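Local structure of ER-derived vesicles protein ERV41 (Saccharomyces cerevisiae, 3ZLC) at residues Q8-D13 and L243-S248; Y192-P197 and N239-S244; D165-I170 and T198-L203; N172-T177 and N210-N215. The protein travels in COPII-coated vesicles and is required for efficient transport of a subset of secretory proteins from the endoplasmic reticulum to the Golgi. All blocks are in the same frame, centred on the assembly; numbering follows the deposited sequence. Where two conformers were deposited one is given.

In the fold
Strand 8-12 begins the chain and pairs with strand 243-247, at the other modelled end, in contact 1. That contact closes a loop of 229 residues, which spans contacts 3 and 4. The loop between strands 156-163 and 177-179 supplies one side of contacts 3 and 4. Strand 188-200 then enters contacts 2 and 3, and strand 209-219 completes contact 4. Contact 2 closes at 239-244, just before contact 1, and shares Leu243 and Ser244 with it. Contacts 2, 3 and 4 cross one another. Contact 1 adds the N-terminal strand to the mixed sheet, contact 2 joins strand 188-200 to residues 239-244, and contacts 3 and 4 pack the 165-177 loop on that sheet.

Contact 1 (Q8-D13 and L243-S248); sequences QQYVVD and LSIVVS
Gln9 and Val246 form a hydrogen-bonded pair between two antiparallel strands that join the two ends of this lumenal domain. Gln9 N gives its hydrogen to Val246 O at 2.9 Å, and Val246 N returns one to Gln9 O at 2.7 Å. Val11 and Ser244 make the next such pair. The tighter packing centres on Ile245, which is buried between its neighbours. Its CG1 lies 3.6 Å from Tyr10 CE1, with the two side chains side by side and pointing the same way. Its CG2 branch stands anti to the backbone N and meets Gln8 CB at 3.6 Å. An alanine here would lose both branches and would probably leave the Tyr10 ring and Gln8 CB without their apolar neighbour. On the other face, Val11 CG2 touches Val246 CG2 at 3.6 Å, the two side chains crossing at about a right angle. The contact loosens toward its solvent side: Gln9 is exposed, and Asp13, at the end of the strand, is poorly ordered. Asp13 OD1 comes within 3.3 Å of Ser244 OG, but the angle is too poor for a bond. Four backbone bonds and small apolar patches therefore hold the terminal strands together; no side-chain hydrogen bond joins them.

Contact 2 (Y192-P197 and N239-S244); sequences YTSVVP and NFEPLS
Parallel pairing of strands 188-200 and 233-240 in the large mixed sheet gives this contact its frame. Asn239 N binds Thr193 O, and Val195 N binds Asn239 O at 2.9 Å. Glu241 N then reaches Val195 O, also at 2.9 Å and nearly straight at 170°. Beyond Phe240 the second chain leaves the strand for Glu241 and Pro242. It rejoins the sheet at Leu243, where CD1 packs on Val196 CG1 at 3.8 Å. On one face Val195 CB sits 3.5 Å from Phe240 CD1, the two side chains lying side by side. On the other face extended Glu241 lies against Ser194 and Val196. Ser194 OG is turned anti to its own N (chi1 -176°) and donates to Glu241 OE2 at 2.7 Å, using the anti lone pair of that oxygen. A water also donates to OE2 and to Ser194 O. The other oxygen, Glu241 OE1, lies 3.3 Å from Val196 CG2. Pro197 CD meets Leu243 O at 3.1 Å, beside the returning strand. The carboxylate thus receives hydrogens at OE2 from both the serine and the water, which would help to balance its charge and fix its rotation where the strand breaks.

Contact 3 (D165-I170 and T198-L203); sequences DFYPYI and TLFKKL
Tyr167, Tyr169 and Phe200 form an aromatic cluster between a type I beta turn, Tyr167 to Ile170, and the end of strand 188-200. The Phe200 ring touches both tyrosines. Tyr169 CD2 lies over one face of the Phe200 ring, offset toward the rim and 3.5 Å from Phe200 CE1. These two side chains run antiparallel alongside one another, and their ring planes are 59° apart. Tyr167 comes to a different part of the ring, with its CE2 at 3.5 Å from Phe200 CE2. Here the side chains cross at about a right angle while the ring planes make 39°. Neither pair is a regular stack. The first torsion of Tyr167 (chi1 56°) sets CG between its backbone N and carbonyl carbon, and carries the ring to the Phe200 side chain. Ile170 CB covers one face of that Tyr167 ring, over its centre. Leu203 fills in beside the cluster. Its CD1 touches Tyr169 CE2 at 3.5 Å and Tyr167 CB at 3.8 Å, and also lies near Pro168 CD, at 4.1 Å. Lys202 CB lies near Tyr169 OH, and the lysine's amino end extends elsewhere. Outside the cluster, Tyr167 OH bonds to Asn210 O on strand 209-219. The same Tyr167 OH is 2.5 Å from a water, and that water lies 2.7 Å from Thr198 OG1.

Contact 4 (N172-T177 and N210-N215); sequences NPLDNT and NQYSVN
Pro173 lies against the Tyr212 ring at the apolar centre of this contact. Pro173 CD stands over the middle of one face, 3.6 Å from the ring centroid and 14° off the normal, a CH-pi contact. Tyr212 CG sits between its backbone N and carbonyl carbon (chi1 66°), which swings the ring toward the 172-177 loop. Pro173 CB packs closely on Val214 CG1 at 3.5 Å, and Leu174 CG lies at the edge of the Tyr212 ring, near its plane. Farther out, the Asn172 side chain runs nearly perpendicular to that of Tyr212, yet its amide plane is only 18° from the ring plane. Asn172 OD1 is 3.4 Å from Tyr212 CE1. At the polar edge Leu174 N donates to Tyr212 OH at 3.3 Å, a long bond, and Tyr212 OH also bonds to Phe161 O. One water gives hydrogens to Asn172 OD1 and Asn210 O; a second accepts from Tyr212 N and lies close to Asn172 OD1, probably bonded to it. Asn172 ND2 reaches Asp175 OD2 at 2.9 Å, from above the carboxylate plane, and so braces the type I turn Asn172 to Asp175. An alanine in place of Tyr212 would probably leave Pro173 without its aromatic face, and Leu174 N and Phe161 O without the hydroxyl. Strand 156-163 also packs on this contact: Phe163 meets the Tyr212 ring edge-to-face and Phe161 N bonds to Asp175 OD1. The loop thus bridges strand 209-219 of the large sheet and strand 156-163 of the six-stranded one.

Contact 1 (Q8-D13 and L243-S248)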
loop_
_atom_site.group_PDB
_atom_site.type_symbol
_atom_site.label_atom_id
_atom_site.label_comp_id
_atom_site.label_asym_id
_atom_site.label_seq_id
_atom_site.Cartn_x
_atom_site.Cartn_y
_atom_site.Cartn_z
ATOM N N GLN A 8 -26.407 10.325 -2.054
ATOM C CA GLN A 8 -25.158 11.032 -1.784
ATOM C C GLN A 8 -24.958 12.268 -2.662
ATOM O O GLN A 8 -25.273 12.258 -3.860
ATOM C CB GLN A 8 -23.943 10.091 -1.813
ATOM C CG GLN A 8 -23.568 9.490 -3.162
ATOM C CD GLN A 8 -22.366 8.545 -3.046
ATOM O OE1 GLN A 8 -21.556 8.423 -3.969
ATOM N NE2 GLN A 8 -22.253 7.871 -1.896
ATOM N N GLN A 9 -24.447 13.335 -2.044
ATOM C CA GLN A 9 -24.329 14.639 -2.695
ATOM C C GLN A 9 -22.916 15.182 -2.571
ATOM O O GLN A 9 -22.247 14.966 -1.557
ATOM C CB GLN A 9 -25.291 15.640 -2.038
ATOM C CG GLN A 9 -26.772 15.313 -2.178
ATOM C CD GLN A 9 -27.657 16.310 -1.439
ATOM O OE1 GLN A 9 -27.619 16.401 -0.211
ATOM N NE2 GLN A 9 -28.442 17.074 -2.189
ATOM N N TYR A 10 -22.462 15.906 -3.590
ATOM C CA TYR A 10 -21.151 16.530 -3.510
ATOM C C TYR A 10 -21.298 17.851 -2.785
ATOM O O TYR A 10 -22.247 18.591 -3.036
ATOM C CB TYR A 10 -20.567 16.743 -4.906
ATOM C CG TYR A 10 -20.361 15.444 -5.639
ATOM C CD1 TYR A 10 -19.537 14.460 -5.109
ATOM C CD2 TYR A 10 -20.999 15.190 -6.852
ATOM C CE1 TYR A 10 -19.340 13.250 -5.765
ATOM C CE2 TYR A 10 -20.808 13.980 -7.522
ATOM C CZ TYR A 10 -19.980 13.013 -6.960
ATOM O OH TYR A 10 -19.775 11.813 -7.620
ATOM N N VAL A 11 -20.387 18.142 -1.861
ATOM C CA VAL A 11 -20.402 19.455 -1.220
ATOM C C VAL A 11 -18.993 20.007 -1.093
ATOM O O VAL A 11 -18.005 19.280 -1.252
ATOM C CB VAL A 11 -21.045 19.431 0.197
ATOM C CG1 VAL A 11 -22.431 18.805 0.168
ATOM C CG2 VAL A 11 -20.141 18.702 1.178
ATOM N N VAL A 12 -18.913 21.297 -0.788
ATOM C CA VAL A 12 -17.636 21.942 -0.534
ATOM C C VAL A 12 -16.952 21.356 0.692
ATOM O O VAL A 12 -17.529 21.320 1.787
ATOM C CB VAL A 12 -17.804 23.460 -0.363
ATOM C CG1 VAL A 12 -16.614 24.060 0.368
ATOM C CG2 VAL A 12 -17.993 24.115 -1.724
ATOM N N ASP A 13 -15.722 20.886 0.495
ATOM C CA ASP A 13 -14.888 20.444 1.602
ATOM C C ASP A 13 -14.525 21.648 2.473
ATOM O O ASP A 13 -13.415 22.182 2.391
ATOM C CB ASP A 13 -13.624 19.741 1.082
ATOM C CG ASP A 13 -12.873 18.981 2.174
ATOM O OD1 ASP A 13 -13.450 18.757 3.268
ATOM O OD2 ASP A 13 -11.705 18.592 1.927
ATOM N N LEU A 243 -13.396 18.425 -2.432
ATOM C CA LEU A 243 -14.836 18.278 -2.227
ATOM C C LEU A 243 -15.097 17.170 -1.208
ATOM O O LEU A 243 -14.171 16.470 -0.804
ATOM C CB LEU A 243 -15.566 18.009 -3.549
ATOM C CG LEU A 243 -15.059 16.943 -4.524
ATOM C CD1 LEU A 243 -15.349 15.538 -4.038
ATOM C CD2 LEU A 243 -15.673 17.152 -5.910
ATOM N N SER A 244 -16.351 17.041 -0.791
ATOM C CA SER A 244 -16.775 15.969 0.103
ATOM C C SER A 244 -18.022 15.334 -0.471
ATOM O O SER A 244 -18.768 15.966 -1.230
ATOM C CB SER A 244 -17.106 16.526 1.492
ATOM O OG SER A 244 -15.943 17.006 2.128
ATOM N N ILE A 245 -18.259 14.084 -0.112
ATOM C CA ILE A 245 -19.524 13.463 -0.448
ATOM C C ILE A 245 -20.335 13.331 0.832
ATOM O O ILE A 245 -19.878 12.718 1.809
ATOM C CB ILE A 245 -19.317 12.088 -1.073
ATOM C CG1 ILE A 245 -18.513 12.202 -2.373
ATOM C CG2 ILE A 245 -20.659 11.416 -1.319
ATOM C CD1 ILE A 245 -17.928 10.848 -2.858
ATOM N N VAL A 246 -21.531 13.913 0.840
ATOM C CA VAL A 246 -22.396 13.802 2.003
ATOM C C VAL A 246 -23.405 12.690 1.772
ATOM O O VAL A 246 -24.073 12.638 0.733
ATOM C CB VAL A 246 -23.111 15.136 2.308
ATOM C CG1 VAL A 246 -24.185 14.945 3.379
ATOM C CG2 VAL A 246 -22.098 16.174 2.757
ATOM N N VAL A 247 -23.501 11.780 2.732
ATOM C CA VAL A 247 -24.439 10.675 2.611
ATOM C C VAL A 247 -25.551 10.869 3.635
ATOM O O VAL A 247 -25.303 10.797 4.841
ATOM C CB VAL A 247 -23.751 9.315 2.821
ATOM C CG1 VAL A 247 -24.790 8.223 2.935
ATOM C CG2 VAL A 247 -22.755 9.012 1.684
ATOM N N SER A 248 -26.762 11.146 3.150
ATOM C CA SER A 248 -27.934 11.313 4.009
ATOM C C SER A 248 -28.892 10.144 3.822
ATOM O O SER A 248 -28.658 9.277 2.981
ATOM C CB SER A 248 -28.659 12.627 3.700
ATOM O OG SER A 248 -27.828 13.750 3.939
#

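Contact 2 (Y192-P197 and N239-S244)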
loop_
_atom_site.group_PDB
_atom_site.type_symbol
_atom_site.label_atom_id
_atom_site.label_comp_id
_atom_site.label_asym_id
_atom_site.label_seq_id
_atom_site.Cartn_x
_atom_site.Cartn_y
_atom_site.Cartn_z
ATOM N N TYR A 192 -1.474 5.833 -7.911
ATOM C CA TYR A 192 -1.940 7.210 -7.730
ATOM C C TYR A 192 -3.342 7.216 -7.166
ATOM O O TYR A 192 -4.310 6.932 -7.881
ATOM C CB TYR A 192 -1.947 7.949 -9.064
ATOM C CG TYR A 192 -0.566 8.212 -9.604
ATOM C CD1 TYR A 192 0.078 7.274 -10.403
ATOM C CD2 TYR A 192 0.100 9.403 -9.313
ATOM C CE1 TYR A 192 1.356 7.513 -10.901
ATOM C CE2 TYR A 192 1.374 9.652 -9.813
ATOM C CZ TYR A 192 1.991 8.700 -10.598
ATOM O OH TYR A 192 3.253 8.936 -11.083
ATOM N N THR A 193 -3.457 7.568 -5.891
ATOM C CA THR A 193 -4.745 7.479 -5.201
ATOM C C THR A 193 -5.311 8.870 -4.985
ATOM O O THR A 193 -4.583 9.784 -4.575
ATOM C CB THR A 193 -4.616 6.776 -3.833
ATOM O OG1 THR A 193 -3.756 7.540 -2.965
ATOM C CG2 THR A 193 -4.083 5.352 -4.015
ATOM N N SER A 194 -6.598 9.042 -5.272
ATOM C CA SER A 194 -7.233 10.352 -5.103
ATOM C C SER A 194 -8.305 10.174 -4.040
ATOM O O SER A 194 -9.257 9.394 -4.216
ATOM C CB SER A 194 -7.850 10.830 -6.415
ATOM O OG SER A 194 -8.400 12.143 -6.282
ATOM N N VAL A 195 -8.153 10.904 -2.939
ATOM C CA VAL A 195 -8.877 10.631 -1.707
ATOM C C VAL A 195 -10.012 11.635 -1.514
ATOM O O VAL A 195 -9.809 12.851 -1.619
ATOM C CB VAL A 195 -7.893 10.672 -0.500
ATOM C CG1 VAL A 195 -8.591 10.283 0.806
ATOM C CG2 VAL A 195 -6.715 9.722 -0.752
ATOM N N VAL A 196 -11.206 11.123 -1.232
ATOM C CA VAL A 196 -12.385 11.968 -1.052
ATOM C C VAL A 196 -12.895 11.788 0.359
ATOM O O VAL A 196 -13.178 10.654 0.761
ATOM C CB VAL A 196 -13.505 11.547 -2.009
ATOM C CG1 VAL A 196 -14.724 12.479 -1.863
ATOM C CG2 VAL A 196 -13.009 11.562 -3.420
ATOM N N PRO A 197 -13.000 12.897 1.133
ATOM C CA PRO A 197 -13.547 12.762 2.484
ATOM C C PRO A 197 -15.060 12.626 2.393
ATOM O O PRO A 197 -15.689 13.247 1.531
ATOM C CB PRO A 197 -13.181 14.099 3.149
ATOM C CG PRO A 197 -13.189 15.097 1.995
ATOM C CD PRO A 197 -12.617 14.292 0.820
ATOM N N ASN A 239 -3.328 12.277 -3.193
ATOM C CA ASN A 239 -3.769 13.659 -3.110
ATOM C C ASN A 239 -5.200 13.671 -2.599
ATOM O O ASN A 239 -5.909 12.658 -2.681
ATOM C CB ASN A 239 -3.683 14.356 -4.462
ATOM C CG ASN A 239 -3.504 15.845 -4.316
ATOM O OD1 ASN A 239 -3.821 16.417 -3.257
ATOM N ND2 ASN A 239 -2.984 16.491 -5.359
ATOM N N PHE A 240 -5.630 14.815 -2.084
ATOM C CA PHE A 240 -6.927 14.902 -1.420
ATOM C C PHE A 240 -7.814 15.884 -2.156
ATOM O O PHE A 240 -7.446 17.041 -2.360
ATOM C CB PHE A 240 -6.727 15.297 0.052
ATOM C CG PHE A 240 -5.831 14.329 0.796
ATOM C CD1 PHE A 240 -6.360 13.198 1.393
ATOM C CD2 PHE A 240 -4.447 14.536 0.846
ATOM C CE1 PHE A 240 -5.532 12.285 2.059
ATOM C CE2 PHE A 240 -3.610 13.621 1.503
ATOM C CZ PHE A 240 -4.157 12.499 2.112
ATOM N N GLU A 241 -8.979 15.407 -2.578
ATOM C CA GLU A 241 -9.884 16.228 -3.373
ATOM C C GLU A 241 -10.511 17.318 -2.522
ATOM O O GLU A 241 -10.812 17.084 -1.343
ATOM C CB GLU A 241 -10.970 15.342 -3.986
ATOM C CG GLU A 241 -10.380 14.212 -4.833
ATOM C CD GLU A 241 -11.424 13.510 -5.667
ATOM O OE1 GLU A 241 -12.586 13.963 -5.620
ATOM O OE2 GLU A 241 -11.090 12.523 -6.374
ATOM N N PRO A 242 -10.723 18.506 -3.122
ATOM C CA PRO A 242 -11.294 19.667 -2.435
ATOM C C PRO A 242 -12.814 19.613 -2.327
ATOM O O PRO A 242 -13.444 20.660 -2.160
ATOM C CB PRO A 242 -10.900 20.835 -3.350
ATOM C CG PRO A 242 -10.865 20.238 -4.724
ATOM C CD PRO A 242 -10.267 18.845 -4.486
ATOM N N LEU A 243 -13.396 18.425 -2.432
ATOM C CA LEU A 243 -14.836 18.278 -2.227
ATOM C C LEU A 243 -15.097 17.170 -1.208
ATOM O O LEU A 243 -14.171 16.470 -0.804
ATOM C CB LEU A 243 -15.566 18.009 -3.549
ATOM C CG LEU A 243 -15.059 16.943 -4.524
ATOM C CD1 LEU A 243 -15.349 15.538 -4.038
ATOM C CD2 LEU A 243 -15.673 17.152 -5.910
ATOM N N SER A 244 -16.351 17.041 -0.791
ATOM C CA SER A 244 -16.775 15.969 0.103
ATOM C C SER A 244 -18.022 15.334 -0.471
ATOM O O SER A 244 -18.768 15.966 -1.230
ATOM C CB SER A 244 -17.106 16.526 1.492
ATOM O OG SER A 244 -15.943 17.006 2.128
HETATM O O HOH W 1 -11.416 9.865 -6.081
#

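Contact 3 (D165-I170 and T198-L203)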
loop_
_atom_site.group_PDB
_atom_site.type_symbol
_atom_site.label_atom_id
_atom_site.label_comp_id
_atom_site.label_asym_id
_atom_site.label_seq_id
_atom_site.Cartn_x
_atom_site.Cartn_y
_atom_site.Cartn_z
ATOM N N ASP A 165 -10.397 6.707 9.361
ATOM C CA ASP A 165 -10.983 5.692 10.226
ATOM C C ASP A 165 -11.707 4.613 9.406
ATOM O O ASP A 165 -12.437 4.919 8.466
ATOM C CB ASP A 165 -11.993 6.353 11.165
ATOM C CG ASP A 165 -11.338 7.320 12.133
ATOM O OD1 ASP A 165 -10.187 7.066 12.527
ATOM O OD2 ASP A 165 -11.968 8.338 12.483
ATOM N N PHE A 166 -11.535 3.353 9.772
ATOM C CA PHE A 166 -12.239 2.303 9.046
ATOM C C PHE A 166 -13.736 2.461 9.321
ATOM O O PHE A 166 -14.135 2.974 10.373
ATOM C CB PHE A 166 -11.729 0.916 9.439
ATOM C CG PHE A 166 -11.533 -0.011 8.260
ATOM C CD1 PHE A 166 -10.503 0.213 7.340
ATOM C CD2 PHE A 166 -12.380 -1.101 8.066
ATOM C CE1 PHE A 166 -10.322 -0.633 6.244
ATOM C CE2 PHE A 166 -12.199 -1.963 6.984
ATOM C CZ PHE A 166 -11.168 -1.723 6.065
ATOM N N TYR A 167 -14.575 2.101 8.355
ATOM C CA TYR A 167 -16.021 2.249 8.554
ATOM C C TYR A 167 -16.713 1.093 7.839
ATOM O O TYR A 167 -16.103 0.468 6.966
ATOM C CB TYR A 167 -16.504 3.628 8.068
ATOM C CG TYR A 167 -16.172 3.940 6.632
ATOM C CD1 TYR A 167 -14.905 4.381 6.268
ATOM C CD2 TYR A 167 -17.138 3.818 5.637
ATOM C CE1 TYR A 167 -14.598 4.680 4.937
ATOM C CE2 TYR A 167 -16.840 4.109 4.309
ATOM C CZ TYR A 167 -15.572 4.546 3.973
ATOM O OH TYR A 167 -15.276 4.836 2.659
ATOM N N PRO A 168 -17.968 0.791 8.215
ATOM C CA PRO A 168 -18.581 -0.460 7.739
ATOM C C PRO A 168 -18.809 -0.507 6.226
ATOM O O PRO A 168 -18.905 -1.598 5.656
ATOM C CB PRO A 168 -19.930 -0.483 8.468
ATOM C CG PRO A 168 -19.687 0.316 9.703
ATOM C CD PRO A 168 -18.771 1.420 9.284
ATOM N N TYR A 169 -18.879 0.655 5.585
ATOM C CA TYR A 169 -19.210 0.726 4.158
ATOM C C TYR A 169 -17.970 0.776 3.285
ATOM O O TYR A 169 -18.076 0.861 2.054
ATOM C CB TYR A 169 -20.021 1.993 3.875
ATOM C CG TYR A 169 -21.003 2.352 4.968
ATOM C CD1 TYR A 169 -21.874 1.402 5.489
ATOM C CD2 TYR A 169 -21.050 3.643 5.490
ATOM C CE1 TYR A 169 -22.786 1.734 6.507
ATOM C CE2 TYR A 169 -21.959 3.983 6.502
ATOM C CZ TYR A 169 -22.816 3.022 7.002
ATOM O OH TYR A 169 -23.726 3.360 7.986
ATOM N N ILE A 170 -16.801 0.736 3.915
ATOM C CA ILE A 170 -15.544 0.982 3.207
ATOM C C ILE A 170 -15.293 -0.041 2.092
ATOM O O ILE A 170 -15.656 -1.210 2.195
ATOM C CB ILE A 170 -14.345 1.064 4.189
ATOM C CG1 ILE A 170 -13.153 1.795 3.563
ATOM C CG2 ILE A 170 -13.948 -0.303 4.699
ATOM C CD1 ILE A 170 -12.095 2.192 4.623
ATOM N N THR A 198 -15.653 11.818 3.262
ATOM C CA THR A 198 -17.099 11.630 3.193
ATOM C C THR A 198 -17.763 11.861 4.544
ATOM O O THR A 198 -17.174 11.613 5.595
ATOM C CB THR A 198 -17.445 10.228 2.705
ATOM O OG1 THR A 198 -16.762 9.263 3.522
ATOM C CG2 THR A 198 -17.034 10.059 1.253
ATOM N N LEU A 199 -18.987 12.355 4.515
ATOM C CA LEU A 199 -19.747 12.470 5.745
ATOM C C LEU A 199 -20.938 11.533 5.646
ATOM O O LEU A 199 -21.857 11.768 4.860
ATOM C CB LEU A 199 -20.191 13.921 5.989
ATOM C CG LEU A 199 -21.199 14.149 7.133
ATOM C CD1 LEU A 199 -20.840 13.334 8.351
ATOM C CD2 LEU A 199 -21.292 15.621 7.515
ATOM N N PHE A 200 -20.906 10.449 6.416
ATOM C CA PHE A 200 -22.064 9.566 6.499
ATOM C C PHE A 200 -22.849 10.001 7.716
ATOM O O PHE A 200 -22.396 9.798 8.845
ATOM C CB PHE A 200 -21.646 8.108 6.690
ATOM C CG PHE A 200 -20.901 7.528 5.522
ATOM C CD1 PHE A 200 -21.588 6.990 4.433
ATOM C CD2 PHE A 200 -19.516 7.499 5.519
ATOM C CE1 PHE A 200 -20.894 6.448 3.355
ATOM C CE2 PHE A 200 -18.814 6.955 4.441
ATOM C CZ PHE A 200 -19.509 6.432 3.358
ATOM N N LYS A 201 -24.027 10.583 7.505
ATOM C CA LYS A 201 -24.833 11.041 8.637
ATOM C C LYS A 201 -25.219 9.899 9.583
ATOM O O LYS A 201 -25.513 10.131 10.757
ATOM C CB LYS A 201 -26.066 11.806 8.142
ATOM C CG LYS A 201 -25.739 13.198 7.614
ATOM C CD LYS A 201 -26.977 13.902 7.079
ATOM C CE LYS A 201 -26.634 15.300 6.579
ATOM N NZ LYS A 201 -27.782 15.940 5.876
ATOM N N LYS A 202 -25.201 8.667 9.074
ATOM C CA LYS A 202 -25.463 7.486 9.902
ATOM C C LYS A 202 -24.302 7.166 10.853
ATOM O O LYS A 202 -24.457 6.380 11.787
ATOM C CB LYS A 202 -25.756 6.267 9.020
ATOM C CG LYS A 202 -27.231 6.072 8.682
ATOM C CD LYS A 202 -27.448 4.736 7.974
ATOM C CE LYS A 202 -28.762 4.081 8.398
ATOM N NZ LYS A 202 -29.863 4.244 7.411
ATOM N N LEU A 203 -23.149 7.786 10.613
ATOM C CA LEU A 203 -21.943 7.520 11.396
ATOM C C LEU A 203 -21.501 8.728 12.240
ATOM O O LEU A 203 -20.900 8.570 13.312
ATOM C CB LEU A 203 -20.803 7.088 10.467
ATOM C CG LEU A 203 -21.016 5.768 9.726
ATOM C CD1 LEU A 203 -19.783 5.404 8.914
ATOM C CD2 LEU A 203 -21.364 4.648 10.695
HETATM O O HOH W 2 -16.363 7.034 2.103
#

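Contact 4 (N172-T177 and N210-N215)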
loop_
_atom_site.group_PDB
_atom_site.type_symbol
_atom_site.label_atom_id
_atom_site.label_comp_id
_atom_site.label_asym_id
_atom_site.label_seq_id
_atom_site.Cartn_x
_atom_site.Cartn_y
_atom_site.Cartn_z
ATOM N N ASN A 172 -11.991 -0.190 -0.371
ATOM C CA ASN A 172 -10.769 0.429 -0.880
ATOM C C ASN A 172 -10.289 -0.321 -2.117
ATOM O O ASN A 172 -10.186 -1.551 -2.095
ATOM C CB ASN A 172 -9.667 0.376 0.198
ATOM C CG ASN A 172 -10.067 1.098 1.469
ATOM O OD1 ASN A 172 -10.379 2.302 1.434
ATOM N ND2 ASN A 172 -10.096 0.369 2.596
ATOM N N PRO A 173 -9.984 0.405 -3.200
ATOM C CA PRO A 173 -9.600 -0.329 -4.412
ATOM C C PRO A 173 -8.385 -1.247 -4.220
ATOM O O PRO A 173 -8.340 -2.312 -4.849
ATOM C CB PRO A 173 -9.230 0.778 -5.396
ATOM C CG PRO A 173 -9.944 2.031 -4.884
ATOM C CD PRO A 173 -10.102 1.864 -3.404
ATOM N N LEU A 174 -7.411 -0.853 -3.395
ATOM C CA LEU A 174 -6.196 -1.682 -3.274
ATOM C C LEU A 174 -6.291 -2.816 -2.258
ATOM O O LEU A 174 -5.429 -3.694 -2.253
ATOM C CB LEU A 174 -4.949 -0.827 -3.003
ATOM C CG LEU A 174 -4.717 0.230 -4.085
ATOM C CD1 LEU A 174 -3.470 1.040 -3.737
ATOM C CD2 LEU A 174 -4.612 -0.404 -5.478
ATOM N N ASP A 175 -7.335 -2.836 -1.424
ATOM C CA ASP A 175 -7.488 -3.920 -0.438
ATOM C C ASP A 175 -7.606 -5.269 -1.116
ATOM O O ASP A 175 -8.327 -5.405 -2.112
ATOM C CB ASP A 175 -8.762 -3.741 0.420
ATOM C CG ASP A 175 -8.612 -2.677 1.483
ATOM O OD1 ASP A 175 -7.553 -2.028 1.532
ATOM O OD2 ASP A 175 -9.579 -2.457 2.246
ATOM N N ASN A 176 -6.934 -6.272 -0.552
ATOM C CA ASN A 176 -6.998 -7.633 -1.077
ATOM C C ASN A 176 -6.619 -7.717 -2.568
ATOM O O ASN A 176 -7.308 -8.336 -3.370
ATOM C CB ASN A 176 -8.388 -8.243 -0.826
ATOM C CG ASN A 176 -8.824 -8.122 0.631
ATOM O OD1 ASN A 176 -9.799 -7.441 0.940
ATOM N ND2 ASN A 176 -8.088 -8.772 1.532
ATOM N N THR A 177 -5.497 -7.105 -2.922
ATOM C CA THR A 177 -4.979 -7.189 -4.282
ATOM C C THR A 177 -3.520 -7.592 -4.191
ATOM O O THR A 177 -2.912 -7.461 -3.135
ATOM C CB THR A 177 -5.052 -5.838 -5.009
ATOM O OG1 THR A 177 -4.235 -4.893 -4.320
ATOM C CG2 THR A 177 -6.493 -5.326 -5.065
ATOM N N ASN A 210 -13.063 8.307 4.600
ATOM C CA ASN A 210 -12.578 8.688 3.273
ATOM C C ASN A 210 -12.688 7.501 2.353
ATOM O O ASN A 210 -12.573 6.343 2.795
ATOM C CB ASN A 210 -11.097 9.096 3.324
ATOM C CG ASN A 210 -10.838 10.239 4.273
ATOM O OD1 ASN A 210 -10.820 11.401 3.868
ATOM N ND2 ASN A 210 -10.627 9.922 5.544
ATOM N N GLN A 211 -12.880 7.781 1.072
ATOM C CA GLN A 211 -12.775 6.744 0.058
ATOM C C GLN A 211 -11.832 7.240 -1.037
ATOM O O GLN A 211 -11.582 8.453 -1.161
ATOM C CB GLN A 211 -14.172 6.430 -0.504
ATOM C CG GLN A 211 -14.898 7.636 -1.143
ATOM C CD GLN A 211 -16.370 7.341 -1.349
ATOM O OE1 GLN A 211 -17.096 7.084 -0.384
ATOM N NE2 GLN A 211 -16.818 7.346 -2.608
ATOM N N TYR A 212 -11.274 6.322 -1.813
ATOM C CA TYR A 212 -10.370 6.753 -2.873
ATOM C C TYR A 212 -10.561 5.979 -4.157
ATOM O O TYR A 212 -11.099 4.848 -4.162
ATOM C CB TYR A 212 -8.898 6.717 -2.423
ATOM C CG TYR A 212 -8.323 5.338 -2.132
ATOM C CD1 TYR A 212 -8.511 4.732 -0.895
ATOM C CD2 TYR A 212 -7.536 4.676 -3.081
ATOM C CE1 TYR A 212 -7.951 3.476 -0.608
ATOM C CE2 TYR A 212 -6.977 3.424 -2.809
ATOM C CZ TYR A 212 -7.175 2.844 -1.581
ATOM O OH TYR A 212 -6.631 1.602 -1.335
ATOM N N SER A 213 -10.142 6.619 -5.247
ATOM C CA SER A 213 -10.025 5.970 -6.539
ATOM C C SER A 213 -8.546 5.910 -6.834
ATOM O O SER A 213 -7.743 6.532 -6.129
ATOM C CB SER A 213 -10.749 6.756 -7.632
ATOM O OG SER A 213 -10.223 8.075 -7.797
ATOM N N VAL A 214 -8.171 5.166 -7.866
ATOM C CA VAL A 214 -6.750 4.912 -8.101
ATOM C C VAL A 214 -6.511 4.656 -9.571
ATOM O O VAL A 214 -7.398 4.160 -10.288
ATOM C CB VAL A 214 -6.245 3.731 -7.212
ATOM C CG1 VAL A 214 -7.045 2.483 -7.489
ATOM C CG2 VAL A 214 -4.747 3.465 -7.430
ATOM N N ASN A 215 -5.344 5.076 -10.045
ATOM C CA ASN A 215 -4.849 4.613 -11.339
ATOM C C ASN A 215 -3.419 4.096 -11.105
ATOM O O ASN A 215 -2.759 4.522 -10.137
ATOM C CB ASN A 215 -5.018 5.660 -12.469
ATOM C CG ASN A 215 -4.275 6.968 -12.211
ATOM O OD1 ASN A 215 -3.050 7.032 -12.337
ATOM N ND2 ASN A 215 -5.018 8.029 -11.896
HETATM O O HOH W 3 -11.721 3.630 -0.454
HETATM O O HOH W 4 -9.849 4.905 2.584
#